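Local atomic coordinates of cytoplasmic Protein STM1381 (Salmonella enterica subsp. enterica serovar Typhimurium, PDB entry 3SOZ), a protein that is of unknown function but belongs to a putative glutamine amidotransferase family of the class I glutaminase clan. Residues W13-I18 / S28-E33. Sequence-based numbering, arbitrary orientation.
Sequences WHIHMI and SSKYEE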
loop_
_atom_site.group_PDB
_atom_site.type_symbol
_atom_site.label_atom_id
_atom_site.label_comp_id
_atom_site.label_asym_id
_atom_site.label_seq_id
_atom_site.Cartn_x
_atom_site.Cartn_y
_atom_site.Cartn_z
ATOM N N TRP A 13 3.140 3.112 20.752
ATOM C CA TRP A 13 3.479 3.806 19.481
ATOM C C TRP A 13 4.523 4.817 19.838
ATOM O O TRP A 13 4.402 5.450 20.907
ATOM C CB TRP A 13 2.275 4.519 18.844
ATOM C CG TRP A 13 1.274 3.590 18.205
ATOM C CD1 TRP A 13 0.157 3.105 18.784
ATOM C CD2 TRP A 13 1.306 3.037 16.866
ATOM N NE1 TRP A 13 -0.502 2.273 17.910
ATOM C CE2 TRP A 13 0.181 2.222 16.727
ATOM C CE3 TRP A 13 2.191 3.148 15.788
ATOM C CZ2 TRP A 13 -0.102 1.508 15.558
ATOM C CZ3 TRP A 13 1.921 2.427 14.619
ATOM C CH2 TRP A 13 0.767 1.627 14.516
ATOM N N HIS A 14 5.546 4.985 18.993
ATOM C CA HIS A 14 6.430 6.158 19.160
ATOM C C HIS A 14 5.901 7.233 18.220
ATOM O O HIS A 14 5.559 6.938 17.097
ATOM C CB HIS A 14 7.925 5.837 18.903
ATOM C CG HIS A 14 8.776 7.064 18.795
ATOM N ND1 HIS A 14 9.102 7.643 17.581
ATOM C CD2 HIS A 14 9.264 7.894 19.752
ATOM C CE1 HIS A 14 9.791 8.750 17.800
ATOM N NE2 HIS A 14 9.878 8.938 19.109
ATOM N N ILE A 15 5.802 8.466 18.660
ATOM C CA ILE A 15 5.272 9.496 17.764
ATOM C C ILE A 15 6.343 10.502 17.391
ATOM O O ILE A 15 6.934 11.127 18.278
ATOM C CB ILE A 15 4.080 10.262 18.424
ATOM C CG1 ILE A 15 2.952 9.295 18.876
ATOM C CG2 ILE A 15 3.511 11.332 17.521
ATOM C CD1 ILE A 15 2.138 8.733 17.792
ATOM N N HIS A 16 6.597 10.684 16.095
ATOM C CA HIS A 16 7.536 11.737 15.709
ATOM C C HIS A 16 6.828 12.851 14.964
ATOM O O HIS A 16 6.222 12.591 13.929
ATOM C CB HIS A 16 8.705 11.196 14.853
ATOM C CG HIS A 16 9.705 12.248 14.511
ATOM N ND1 HIS A 16 10.563 12.789 15.449
ATOM C CD2 HIS A 16 9.942 12.912 13.360
ATOM C CE1 HIS A 16 11.270 13.754 14.893
ATOM N NE2 HIS A 16 10.927 13.836 13.620
HETATM N N MSE A 17 6.913 14.076 15.453
HETATM C CA MSE A 17 6.102 15.179 14.896
HETATM C C MSE A 17 6.952 16.213 14.201
HETATM O O MSE A 17 7.815 16.831 14.840
HETATM C CB MSE A 17 5.298 15.893 15.996
HETATM C CG MSE A 17 3.852 15.543 16.026
HETATM SE SE MSE A 17 2.841 16.075 17.610
HETATM C CE MSE A 17 2.797 17.877 17.159
ATOM N N ILE A 18 6.723 16.408 12.909
ATOM C CA ILE A 18 7.325 17.554 12.223
ATOM C C ILE A 18 6.330 18.725 12.178
ATOM O O ILE A 18 5.255 18.592 11.580
ATOM C CB ILE A 18 7.836 17.175 10.772
ATOM C CG1 ILE A 18 8.675 15.903 10.876
ATOM C CG2 ILE A 18 8.527 18.419 10.003
ATOM C CD1 ILE A 18 8.790 15.193 9.555
ATOM N N SER A 28 8.876 17.440 17.515
ATOM C CA SER A 28 8.660 16.997 18.912
ATOM C C SER A 28 8.391 15.503 18.857
ATOM O O SER A 28 8.039 15.009 17.825
ATOM C CB SER A 28 7.511 17.777 19.540
ATOM O OG SER A 28 6.334 17.613 18.770
ATOM N N SER A 29 8.613 14.760 19.910
ATOM C CA SER A 29 8.436 13.312 19.819
ATOM C C SER A 29 7.923 12.782 21.124
ATOM O O SER A 29 8.218 13.323 22.193
ATOM C CB SER A 29 9.755 12.588 19.494
ATOM O OG SER A 29 10.308 13.034 18.297
ATOM N N LYS A 30 7.180 11.701 21.062
ATOM C CA LYS A 30 6.659 11.126 22.283
ATOM C C LYS A 30 6.224 9.702 22.079
ATOM O O LYS A 30 6.491 9.080 21.058
ATOM C CB LYS A 30 5.510 11.967 22.841
ATOM C CG LYS A 30 4.598 12.508 21.757
ATOM C CD LYS A 30 3.211 11.938 21.779
ATOM C CE LYS A 30 2.392 12.644 22.876
ATOM N NZ LYS A 30 1.450 11.679 23.517
ATOM N N TYR A 31 5.560 9.190 23.091
ATOM C CA TYR A 31 5.104 7.833 23.098
ATOM C C TYR A 31 3.647 7.862 23.344
ATOM O O TYR A 31 3.126 8.760 23.999
ATOM C CB TYR A 31 5.809 7.100 24.209
ATOM C CG TYR A 31 7.134 6.576 23.750
ATOM C CD1 TYR A 31 7.184 5.441 22.937
ATOM C CD2 TYR A 31 8.330 7.236 24.052
ATOM C CE1 TYR A 31 8.376 4.944 22.483
ATOM C CE2 TYR A 31 9.524 6.753 23.599
ATOM C CZ TYR A 31 9.540 5.596 22.819
ATOM O OH TYR A 31 10.724 5.059 22.336
ATOM N N GLU A 32 2.947 6.898 22.797
ATOM C CA GLU A 32 1.562 6.879 23.104
ATOM C C GLU A 32 1.365 6.013 24.288
ATOM O O GLU A 32 1.501 6.487 25.409
ATOM C CB GLU A 32 0.707 6.562 21.911
ATOM C CG GLU A 32 0.242 7.873 21.279
ATOM C CD GLU A 32 -0.515 7.677 19.981
ATOM O OE1 GLU A 32 -0.686 6.508 19.514
ATOM O OE2 GLU A 32 -0.921 8.716 19.417
ATOM N N GLU A 33 1.092 4.745 24.079
ATOM C CA GLU A 33 0.808 3.861 25.208
ATOM C C GLU A 33 0.355 2.596 24.570
ATOM O O GLU A 33 -0.244 2.628 23.469
ATOM C CB GLU A 33 -0.279 4.418 26.132
ATOM C CG GLU A 33 -0.423 3.631 27.432
ATOM C CD GLU A 33 -0.538 4.511 28.695
ATOM O OE1 GLU A 33 -0.112 5.705 28.650
ATOM O OE2 GLU A 33 -1.033 3.991 29.734
#
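I15 and K30 form a hydrogen-bonded pair in the beta hairpin of strands 14-21 and 24-31, a two-stranded antiparallel arm separate from the main mixed sheet. I15 N gives a nearly straight bond to K30 O (2.6 Å), and K30 N returns one to I15 O. M17, present as selenomethionine, and S28 repeat this reciprocal pair, and E32 N binds W13 O at the end of the hairpin nearer the rest of the domain. Among aromatic groups, H14 presents its ring edge to a face of Y31, centroids 5.2 Å apart and planes at 69°. CG of H14 lies anti to the backbone N (chi1 168°), which carries CD2 over the rim of the tyrosine ring. On the face bearing I15, M17, S28 and K30 the contacts are van der Waals: CD of K30 lies alongside CB of I15 (3.8 Å), an apolar contact, while CD1 of I15 reaches the E32 carboxylate. S28 OG touches CB of M17 but hydrogen-bonds H19. A second subunit packs against H14, H16 and S29 on the opposite face, and also touches S28, so the arm contributes to the trimeric assembly. On the H14 and H16 face S29 OG meets ND1 of H16 at the edge of the imidazole, near its plane, in a 2.9 Å hydrogen bond.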